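Local coordinates for protein carboxylesterase (PDB 3WJ2) that probably hydrolyses carboxylic esters, as a carboxylesterase of the alpha/beta-hydrolase fold from an acid-loving archaeon, at residues B[95-101]-B[284-288]; B[154-160]-B[181-187]; B[71-75]-B[103-109]. One frame throughout, in Å; residues are numbered along the deposited sequence.

Interaction 1 of 3, residues B[95-101]-B[284-288]; sequences YDNYCRF and ATDFE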
loop_
_atom_site.group_PDB
_atom_site.type_symbol
_atom_site.label_atom_id
_atom_site.label_comp_id
_atom_site.label_asym_id
_atom_site.label_seq_id
_atom_site.Cartn_x
_atom_site.Cartn_y
_atom_site.Cartn_z
ATOM N N TYR B 95 -31.763 -4.790 11.102
ATOM C CA TYR B 95 -30.999 -3.654 11.550
ATOM C C TYR B 95 -31.446 -3.113 12.878
ATOM O O TYR B 95 -30.889 -2.137 13.293
ATOM C CB TYR B 95 -31.040 -2.485 10.406
ATOM C CG TYR B 95 -29.877 -2.779 9.428
ATOM C CD1 TYR B 95 -29.917 -3.868 8.589
ATOM C CD2 TYR B 95 -28.756 -1.890 9.403
ATOM C CE1 TYR B 95 -28.781 -4.165 7.682
ATOM C CE2 TYR B 95 -27.728 -2.190 8.520
ATOM C CZ TYR B 95 -27.718 -3.288 7.735
ATOM O OH TYR B 95 -26.661 -3.562 6.909
ATOM N N ASP B 96 -32.451 -3.694 13.542
ATOM C CA ASP B 96 -32.977 -2.985 14.648
ATOM C C ASP B 96 -31.990 -2.816 15.845
ATOM O O ASP B 96 -31.932 -1.742 16.469
ATOM C CB ASP B 96 -34.239 -3.831 15.071
ATOM C CG ASP B 96 -35.099 -3.105 16.127
ATOM O OD1 ASP B 96 -35.836 -2.129 15.816
ATOM O OD2 ASP B 96 -34.902 -3.509 17.324
ATOM N N ASN B 97 -31.194 -3.845 16.162
ATOM C CA ASN B 97 -30.237 -3.742 17.278
ATOM C C ASN B 97 -29.230 -2.558 16.930
ATOM O O ASN B 97 -28.992 -1.723 17.791
ATOM C CB ASN B 97 -29.405 -4.990 17.499
ATOM C CG ASN B 97 -30.164 -6.052 18.331
ATOM O OD1 ASN B 97 -31.406 -5.955 18.480
ATOM N ND2 ASN B 97 -29.447 -7.013 18.838
ATOM N N TYR B 98 -28.797 -2.526 15.666
ATOM C CA TYR B 98 -27.816 -1.516 15.281
ATOM C C TYR B 98 -28.409 -0.085 15.296
ATOM O O TYR B 98 -27.826 0.857 15.816
ATOM C CB TYR B 98 -27.314 -1.886 13.905
ATOM C CG TYR B 98 -26.423 -0.808 13.245
ATOM C CD1 TYR B 98 -25.065 -0.738 13.537
ATOM C CD2 TYR B 98 -27.002 -0.125 12.208
ATOM C CE1 TYR B 98 -24.292 0.300 12.881
ATOM C CE2 TYR B 98 -26.269 0.826 11.559
ATOM C CZ TYR B 98 -24.969 0.944 11.867
ATOM O OH TYR B 98 -24.136 1.844 11.195
ATOM N N CYS B 99 -29.630 0.090 14.751
ATOM C CA CYS B 99 -30.261 1.377 14.777
ATOM C C CYS B 99 -30.552 1.915 16.170
ATOM O O CYS B 99 -30.389 3.053 16.460
ATOM C CB CYS B 99 -31.503 1.373 13.909
ATOM S SG CYS B 99 -31.018 1.424 12.116
ATOM N N ARG B 100 -31.002 0.984 17.038
ATOM C CA ARG B 100 -31.069 1.335 18.458
ATOM C C ARG B 100 -29.752 1.868 19.049
ATOM O O ARG B 100 -29.762 2.888 19.706
ATOM C CB ARG B 100 -31.525 0.104 19.263
ATOM C CG ARG B 100 -33.056 -0.220 19.059
ATOM C CD ARG B 100 -33.192 -1.592 19.649
ATOM N NE ARG B 100 -34.598 -2.012 19.693
ATOM C CZ ARG B 100 -35.419 -1.840 20.738
ATOM N NH1 ARG B 100 -35.044 -1.244 21.884
ATOM N NH2 ARG B 100 -36.687 -2.268 20.610
ATOM N N PHE B 101 -28.638 1.191 18.741
ATOM C CA PHE B 101 -27.360 1.655 19.192
ATOM C C PHE B 101 -26.974 3.001 18.620
ATOM O O PHE B 101 -26.508 3.852 19.343
ATOM C CB PHE B 101 -26.325 0.566 18.827
ATOM C CG PHE B 101 -24.918 0.882 19.323
ATOM C CD1 PHE B 101 -24.625 0.788 20.700
ATOM C CD2 PHE B 101 -23.904 1.273 18.463
ATOM C CE1 PHE B 101 -23.356 1.018 21.180
ATOM C CE2 PHE B 101 -22.621 1.556 18.961
ATOM C CZ PHE B 101 -22.351 1.413 20.323
ATOM N N ALA B 284 -19.410 -2.077 11.162
ATOM C CA ALA B 284 -20.331 -1.295 11.993
ATOM C C ALA B 284 -21.484 -2.160 12.507
ATOM O O ALA B 284 -21.821 -1.953 13.679
ATOM C CB ALA B 284 -20.843 -0.113 11.188
ATOM N N THR B 285 -22.031 -2.992 11.646
ATOM C CA THR B 285 -23.163 -3.814 12.071
ATOM C C THR B 285 -22.582 -4.957 12.897
ATOM O O THR B 285 -23.404 -5.689 13.527
ATOM C CB THR B 285 -24.037 -4.184 10.930
ATOM O OG1 THR B 285 -23.266 -4.658 9.834
ATOM C CG2 THR B 285 -24.923 -2.990 10.491
ATOM N N ASP B 286 -21.262 -5.137 12.915
ATOM C CA ASP B 286 -20.626 -6.122 13.858
ATOM C C ASP B 286 -20.311 -5.546 15.221
ATOM O O ASP B 286 -19.484 -6.100 15.952
ATOM C CB ASP B 286 -19.349 -6.616 13.222
ATOM C CG ASP B 286 -19.568 -7.372 11.970
ATOM O OD1 ASP B 286 -20.665 -7.894 11.681
ATOM O OD2 ASP B 286 -18.555 -7.463 11.156
ATOM N N PHE B 287 -20.920 -4.441 15.631
ATOM C CA PHE B 287 -20.598 -3.772 16.839
ATOM C C PHE B 287 -20.775 -4.630 18.130
ATOM O O PHE B 287 -20.234 -4.252 19.157
ATOM C CB PHE B 287 -21.365 -2.450 17.050
ATOM C CG PHE B 287 -22.836 -2.680 17.393
ATOM C CD1 PHE B 287 -23.280 -2.424 18.695
ATOM C CD2 PHE B 287 -23.704 -3.178 16.423
ATOM C CE1 PHE B 287 -24.685 -2.666 18.957
ATOM C CE2 PHE B 287 -25.076 -3.463 16.658
ATOM C CZ PHE B 287 -25.553 -3.168 17.946
ATOM N N GLU B 288 -21.532 -5.702 17.981
ATOM C CA GLU B 288 -21.712 -6.521 19.203
ATOM C C GLU B 288 -20.604 -7.540 19.313
ATOM O O GLU B 288 -20.548 -8.279 20.323
ATOM C CB GLU B 288 -23.089 -7.210 19.112
ATOM C CG GLU B 288 -24.217 -6.234 19.198
ATOM C CD GLU B 288 -25.536 -6.781 18.595
ATOM O OE1 GLU B 288 -25.516 -7.390 17.482
ATOM O OE2 GLU B 288 -26.613 -6.570 19.197
#

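Interaction 2 of 3, residues B[154-160]-B[181-187]; sequences GDSAGAN and VLFYPSL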
loop_
_atom_site.group_PDB
_atom_site.type_symbol
_atom_site.label_atom_id
_atom_site.label_comp_id
_atom_site.label_asym_id
_atom_site.label_seq_id
_atom_site.Cartn_x
_atom_site.Cartn_y
_atom_site.Cartn_z
ATOM N N GLY B 154 -25.879 5.730 5.946
ATOM C CA GLY B 154 -26.141 4.268 5.614
ATOM C C GLY B 154 -24.827 3.484 5.711
ATOM O O GLY B 154 -23.814 4.063 6.056
ATOM N N ASP B 155 -24.955 2.192 5.536
ATOM C CA ASP B 155 -23.773 1.328 5.412
ATOM C C ASP B 155 -23.855 0.527 4.188
ATOM O O ASP B 155 -24.883 0.117 3.726
ATOM C CB ASP B 155 -23.676 0.417 6.658
ATOM C CG ASP B 155 -24.860 -0.505 6.837
ATOM O OD1 ASP B 155 -25.979 -0.015 7.137
ATOM O OD2 ASP B 155 -24.766 -1.741 6.591
ATOM N N SER B 156 -22.661 0.291 3.606
ATOM C CA SER B 156 -22.552 -0.537 2.462
ATOM C C SER B 156 -23.479 -0.031 1.338
ATOM O O SER B 156 -23.433 1.182 0.922
ATOM C CB SER B 156 -22.743 -2.021 2.841
ATOM O OG SER B 156 -22.268 -2.817 1.712
ATOM N N ALA B 157 -24.331 -0.896 0.775
ATOM C CA ALA B 157 -25.245 -0.445 -0.316
ATOM C C ALA B 157 -26.106 0.780 0.151
ATOM O O ALA B 157 -26.416 1.680 -0.627
ATOM C CB ALA B 157 -26.234 -1.663 -0.644
ATOM N N GLY B 158 -26.477 0.886 1.442
ATOM C CA GLY B 158 -27.292 1.939 1.948
ATOM C C GLY B 158 -26.508 3.279 1.936
ATOM O O GLY B 158 -27.069 4.347 1.833
ATOM N N ALA B 159 -25.200 3.155 2.218
ATOM C CA ALA B 159 -24.316 4.379 2.141
ATOM C C ALA B 159 -24.161 4.793 0.673
ATOM O O ALA B 159 -23.940 6.021 0.470
ATOM C CB ALA B 159 -22.964 4.136 2.817
ATOM N N ASN B 160 -24.208 3.847 -0.256
ATOM C CA ASN B 160 -24.235 4.267 -1.704
ATOM C C ASN B 160 -25.461 5.133 -1.926
ATOM O O ASN B 160 -25.416 6.203 -2.518
ATOM C CB ASN B 160 -24.254 3.066 -2.579
ATOM C CG ASN B 160 -24.648 3.394 -3.984
ATOM O OD1 ASN B 160 -25.793 3.508 -4.315
ATOM N ND2 ASN B 160 -23.672 3.398 -4.849
ATOM N N VAL B 181 -23.513 10.565 6.215
ATOM C CA VAL B 181 -22.640 9.756 7.136
ATOM C C VAL B 181 -22.530 8.383 6.413
ATOM O O VAL B 181 -23.541 7.633 6.208
ATOM C CB VAL B 181 -23.340 9.544 8.427
ATOM C CG1 VAL B 181 -22.356 8.693 9.286
ATOM C CG2 VAL B 181 -23.578 10.872 9.119
ATOM N N LEU B 182 -21.313 8.108 5.912
ATOM C CA LEU B 182 -21.185 6.995 4.960
ATOM C C LEU B 182 -20.298 5.935 5.565
ATOM O O LEU B 182 -19.086 6.031 5.582
ATOM C CB LEU B 182 -20.462 7.503 3.614
ATOM C CG LEU B 182 -21.212 8.720 3.025
ATOM C CD1 LEU B 182 -20.340 9.294 1.816
ATOM C CD2 LEU B 182 -22.659 8.453 2.568
ATOM N N PHE B 183 -20.932 4.807 5.990
ATOM C CA PHE B 183 -20.086 3.701 6.420
ATOM C C PHE B 183 -19.858 2.787 5.253
ATOM O O PHE B 183 -20.760 2.088 4.716
ATOM C CB PHE B 183 -20.906 2.849 7.527
ATOM C CG PHE B 183 -20.951 3.494 8.872
ATOM C CD1 PHE B 183 -19.944 3.254 9.806
ATOM C CD2 PHE B 183 -22.090 4.263 9.245
ATOM C CE1 PHE B 183 -19.975 3.925 11.056
ATOM C CE2 PHE B 183 -22.144 4.899 10.538
ATOM C CZ PHE B 183 -21.097 4.677 11.437
ATOM N N TYR B 184 -18.575 2.792 4.814
ATOM C CA TYR B 184 -18.107 1.903 3.737
ATOM C C TYR B 184 -19.122 1.667 2.583
ATOM O O TYR B 184 -19.518 0.514 2.241
ATOM C CB TYR B 184 -17.529 0.567 4.322
ATOM C CG TYR B 184 -18.386 -0.079 5.392
ATOM C CD1 TYR B 184 -19.372 -0.957 5.001
ATOM C CD2 TYR B 184 -18.158 0.274 6.727
ATOM C CE1 TYR B 184 -20.136 -1.597 6.058
ATOM C CE2 TYR B 184 -18.856 -0.330 7.769
ATOM C CZ TYR B 184 -19.820 -1.218 7.378
ATOM O OH TYR B 184 -20.621 -1.821 8.413
ATOM N N PRO B 185 -19.466 2.759 1.816
ATOM C CA PRO B 185 -20.402 2.579 0.708
ATOM C C PRO B 185 -19.762 1.806 -0.506
ATOM O O PRO B 185 -18.516 1.857 -0.683
ATOM C CB PRO B 185 -20.584 4.023 0.176
ATOM C CG PRO B 185 -19.390 4.822 0.744
ATOM C CD PRO B 185 -19.061 4.130 2.115
ATOM N N SER B 186 -20.596 1.171 -1.312
ATOM C CA SER B 186 -20.196 0.735 -2.665
ATOM C C SER B 186 -20.268 2.075 -3.482
ATOM O O SER B 186 -21.157 2.933 -3.246
ATOM C CB SER B 186 -21.031 -0.424 -3.198
ATOM O OG SER B 186 -22.420 -0.046 -3.000
ATOM N N LEU B 187 -19.298 2.409 -4.289
ATOM C CA LEU B 187 -19.410 3.667 -4.988
ATOM C C LEU B 187 -19.068 3.600 -6.498
ATOM O O LEU B 187 -19.222 4.607 -7.244
ATOM C CB LEU B 187 -18.419 4.656 -4.417
ATOM C CG LEU B 187 -18.744 5.157 -2.967
ATOM C CD1 LEU B 187 -17.424 5.815 -2.392
ATOM C CD2 LEU B 187 -19.916 6.068 -2.937
HETATM O O HOH W 1 -22.692 -3.249 7.602
#

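Interaction 3 of 3, residues B[71-75]-B[103-109]; sequences DDNNA and AKESGVK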
loop_
_atom_site.group_PDB
_atom_site.type_symbol
_atom_site.label_atom_id
_atom_site.label_comp_id
_atom_site.label_asym_id
_atom_site.label_seq_id
_atom_site.Cartn_x
_atom_site.Cartn_y
_atom_site.Cartn_z
ATOM N N ASP B 71 -35.778 7.091 19.076
ATOM C CA ASP B 71 -35.440 8.396 19.605
ATOM C C ASP B 71 -35.272 8.203 21.108
ATOM O O ASP B 71 -36.251 7.829 21.785
ATOM C CB ASP B 71 -36.602 9.370 19.363
ATOM C CG ASP B 71 -36.325 10.772 19.836
ATOM O OD1 ASP B 71 -35.185 11.069 20.268
ATOM O OD2 ASP B 71 -37.295 11.605 19.745
ATOM N N ASP B 72 -34.035 8.294 21.564
ATOM C CA ASP B 72 -33.779 8.110 23.012
ATOM C C ASP B 72 -33.732 9.413 23.767
ATOM O O ASP B 72 -33.280 9.440 24.935
ATOM C CB ASP B 72 -32.418 7.426 23.173
ATOM C CG ASP B 72 -32.285 6.635 24.508
ATOM O OD1 ASP B 72 -33.249 6.011 24.973
ATOM O OD2 ASP B 72 -31.147 6.628 25.060
ATOM N N ASN B 73 -34.042 10.531 23.150
ATOM C CA ASN B 73 -33.616 11.833 23.716
ATOM C C ASN B 73 -34.579 12.986 23.380
ATOM O O ASN B 73 -34.172 14.139 23.389
ATOM C CB ASN B 73 -32.149 12.091 23.218
ATOM C CG ASN B 73 -31.417 13.199 23.960
ATOM O OD1 ASN B 73 -31.752 13.551 25.127
ATOM N ND2 ASN B 73 -30.382 13.775 23.286
ATOM N N ASN B 74 -35.829 12.670 23.065
ATOM C CA ASN B 74 -36.815 13.597 22.475
ATOM C C ASN B 74 -36.170 14.618 21.502
ATOM O O ASN B 74 -36.314 15.819 21.608
ATOM C CB ASN B 74 -37.636 14.307 23.599
ATOM C CG ASN B 74 -38.929 14.990 23.072
ATOM O OD1 ASN B 74 -39.554 14.538 22.109
ATOM N ND2 ASN B 74 -39.312 16.096 23.713
ATOM N N ALA B 75 -35.367 14.124 20.540
ATOM C CA ALA B 75 -34.512 15.016 19.788
ATOM C C ALA B 75 -35.196 15.871 18.766
ATOM O O ALA B 75 -36.171 15.425 18.193
ATOM C CB ALA B 75 -33.473 14.094 19.006
ATOM N N ALA B 103 -29.119 5.308 17.782
ATOM C CA ALA B 103 -29.917 6.260 18.497
ATOM C C ALA B 103 -29.431 6.576 19.920
ATOM O O ALA B 103 -29.392 7.730 20.279
ATOM C CB ALA B 103 -31.378 5.737 18.490
ATOM N N LYS B 104 -28.993 5.517 20.610
ATOM C CA LYS B 104 -28.545 5.676 21.995
ATOM C C LYS B 104 -27.250 6.528 22.013
ATOM O O LYS B 104 -27.118 7.501 22.760
ATOM C CB LYS B 104 -28.366 4.349 22.643
ATOM C CG LYS B 104 -27.971 4.470 24.143
ATOM C CD LYS B 104 -28.898 3.633 25.127
ATOM C CE LYS B 104 -29.888 4.462 25.989
ATOM N NZ LYS B 104 -30.897 3.616 26.685
ATOM N N GLU B 105 -26.324 6.216 21.092
ATOM C CA GLU B 105 -25.061 6.922 21.104
ATOM C C GLU B 105 -25.052 8.343 20.509
ATOM O O GLU B 105 -24.268 9.210 20.919
ATOM C CB GLU B 105 -24.020 6.064 20.360
ATOM C CG GLU B 105 -23.747 4.699 21.037
ATOM C CD GLU B 105 -23.152 4.827 22.433
ATOM O OE1 GLU B 105 -22.540 5.865 22.746
ATOM O OE2 GLU B 105 -23.446 3.915 23.279
ATOM N N SER B 106 -25.941 8.622 19.513
ATOM C CA SER B 106 -26.006 9.908 18.926
ATOM C C SER B 106 -26.912 10.871 19.680
ATOM O O SER B 106 -26.722 12.038 19.591
ATOM C CB SER B 106 -26.514 9.867 17.444
ATOM O OG SER B 106 -27.874 9.359 17.401
ATOM N N GLY B 107 -27.946 10.309 20.327
ATOM C CA GLY B 107 -28.899 11.271 20.926
ATOM C C GLY B 107 -29.813 11.970 19.972
ATOM O O GLY B 107 -30.451 12.938 20.347
ATOM N N VAL B 108 -29.876 11.528 18.728
ATOM C CA VAL B 108 -30.773 12.182 17.736
ATOM C C VAL B 108 -31.772 11.175 17.250
ATOM O O VAL B 108 -31.624 9.959 17.524
ATOM C CB VAL B 108 -30.054 12.896 16.563
ATOM C CG1 VAL B 108 -28.953 13.906 17.054
ATOM C CG2 VAL B 108 -29.461 11.884 15.568
ATOM N N LYS B 109 -32.842 11.604 16.534
ATOM C CA LYS B 109 -33.792 10.647 15.954
ATOM C C LYS B 109 -33.051 9.876 14.828
ATOM O O LYS B 109 -32.384 10.515 13.959
ATOM C CB LYS B 109 -35.000 11.348 15.304
ATOM C CG LYS B 109 -36.000 11.903 16.405
ATOM C CD LYS B 109 -37.065 12.632 15.658
ATOM C CE LYS B 109 -38.424 12.938 16.504
ATOM N NZ LYS B 109 -38.158 13.429 17.874
HETATM O O HOH W 2 -31.774 9.262 20.063
HETATM O O HOH W 3 -29.254 8.834 23.905
HETATM O O HOH W 4 -33.201 5.353 27.508
HETATM O O HOH W 5 -39.911 15.195 19.026
#

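Interaction 1 of 3, residues B[95-101]-B[284-288]
Tyr95 and Thr285 open the contact. Atom CE2 of the Tyr95 ring lies 3.5 Å from the methyl CG2 of Thr285, and the two side chains meet at a slant. The hydroxyl of Tyr95 points on to Asp155, its hydrogen-bond partner. Two residues along, Asn97 gives the polar link. Its ND2 donates to OE2 of Glu288 over 2.9 Å, with an N-H...O angle of 151°. Glu288 OE2 accepts the N-H through its syn lone pair. The amide and the carboxylate stand almost perpendicular. The same nitrogen also bonds to Gly45 O, so it is gripped twice.

Tyr98 lies at the middle of the contact. Thr285 CG2 sits over the centre of its ring, a CH-pi contact of 3.8 Å from CG2 to the centroid. Phe287 CD2 meets that ring at the edge. The Tyr98 hydroxyl touches Ala284 CB but bonds to Tyr81 OH. One turn on, Phe101 holds CG anti to its backbone N (chi1 -176°), and this carries its ring across to Phe287. The two rings form an offset stack, with centroids 4.7 Å apart and planes at 24°. Phe287 CD1 lies over the centre of the Phe101 ring.

The contact is mostly buried and joins the first turns of helix 96-106 to the loop between strand 271-280 and helix 291-303. Arg294, Val297 and Lys298 of helix 291-303 touch Phe101. Phe183 of strand 180-183 packs on Tyr98 and Ala284, and Tyr70 of strand 63-71 touches the helix at Cys99 and Arg100.

Interaction 2 of 3, residues B[154-160]-B[181-187]
Gly154 and Ser156 bond to the end of strand 180-183, and between them Asp155 CA makes a CA-H...O contact with Phe183 O. Gly154 N donates to Val181 O over 3.0 Å, and Phe183 N returns a bond to Gly154 O. Ser156 N then donates to Phe183 O at 2.8 Å. The strands run parallel here. Beyond the pairing, Ser156 CA approaches Tyr184 O and Pro185 CA approaches Ser156 O, both as CA-H...O contacts.

The next contacts come from the start of helix 157-172. Ala159 CB rests 3.6 Å from Pro185 CB. With chi1 at 165°, the Asn160 amide extends away from its own backbone N, and ND2 of Asn160 reaches Ser186 O at 3.0 Å. The acceptor lies in the Asn160 amide plane, but the donor stands above the Ser186 carbonyl plane. ND2 has a second acceptor in Phe229 O.

Strand 150-155, helix 157-172 and strand 180-183 make a beta-alpha-beta unit. The sharp turn at Ser156, with positive phi (55°), and the Gly-Asp-Ser-Ala-Gly sequence fit the nucleophile elbow of alpha/beta hydrolases. Ser156 is therefore probably the nucleophile. Gly154 and Gly158 flank the turn.

Asp155 and Tyr184 are joined through a water, which donates to Asp155 OD2 (2.8 Å) and lies 2.6 Å from Tyr184 OH. It meets the Tyr184 ring at its edge. Further out, Tyr95 and Tyr81 hydroxyls bond the two oxygens of Asp155, and Ala284 N bonds Tyr184 OH. His281 meets the Tyr184 ring edge-to-face and also touches Ser156.

Interaction 3 of 3, residues B[71-75]-B[103-109]
Asp71 and Lys109 bring their backbones to 4.6 Å between CA atoms, and from there the loop 71-75 runs past the end of helix 96-106, with Asn73 beside Gly107 and Ala75 beside Val108. The loop starts with an Asx turn: Asp71 OD1 accepts from Asn73 N, above the carboxylate plane, and also from Ala75 N on its syn lone pair. On the helix side, Ser106 OG accepts from Val108 N in an ST turn. Gly107 leaves the helix with positive phi (75°), a conformation that suits glycine. These turns lie in the alpha/beta-hydrolase fold, where the helix leads into strand 109-113.

The Asp71 carboxylate is thus held by its own loop, and it turns its other oxygen to Lys109. Lys109 NZ forms a salt bridge to Asp71 OD2 at 2.8 Å, coming from above the carboxylate plane. Lys109 NZ also donates to Ala75 O at 2.8 Å, in the carbonyl plane. The lysine chain is extended until a bend at its last torsion (chi4 44°) brings NZ between these acceptors. Glu52 lies close to OD2, so the positive charge of Lys109 probably offsets two acids.

Asn73 ND2 donates to Gly107 O over 3.1 Å. ND2 lies in the Gly107 carbonyl plane, on a lone pair, and Gly107 O lies close to the Asn73 amide plane (12° out). Ala75 CB packs against Val108 CA at 3.5 Å.

Asp72 faces Lys104, whose NZ bonds to Glu49 O. The position of Asp72 OD2 is less sure, but a water links the pair, donating to OD1 and accepting from NZ. A second water accepts from Asp72 N (2.9 Å) and donates to Ala103 O and to Val108 O, the latter at 2.6 Å.

Overall arrangement
Interactions 1 and 2 touch, with centres 15 Å apart. Tyr95 OH lies 2.6 Å from Asp155 OD2, and Ala284 N lies 3.0 Å from Tyr184 OH, both probable hydrogen bonds. Interaction 1 therefore borders the probable nucleophile elbow held by interaction 2. Interaction 2 is nested inside the chain loop that interaction 1 closes. Interaction 3 shares helix 96-106 with interaction 1. The start of the helix meets 284-288 and its end meets 71-75, with centres 14 Å apart. Interaction 3 stays clear of the elbow: its centre is 21 Å from that of interaction 2, and their nearest atoms are about 9 Å apart.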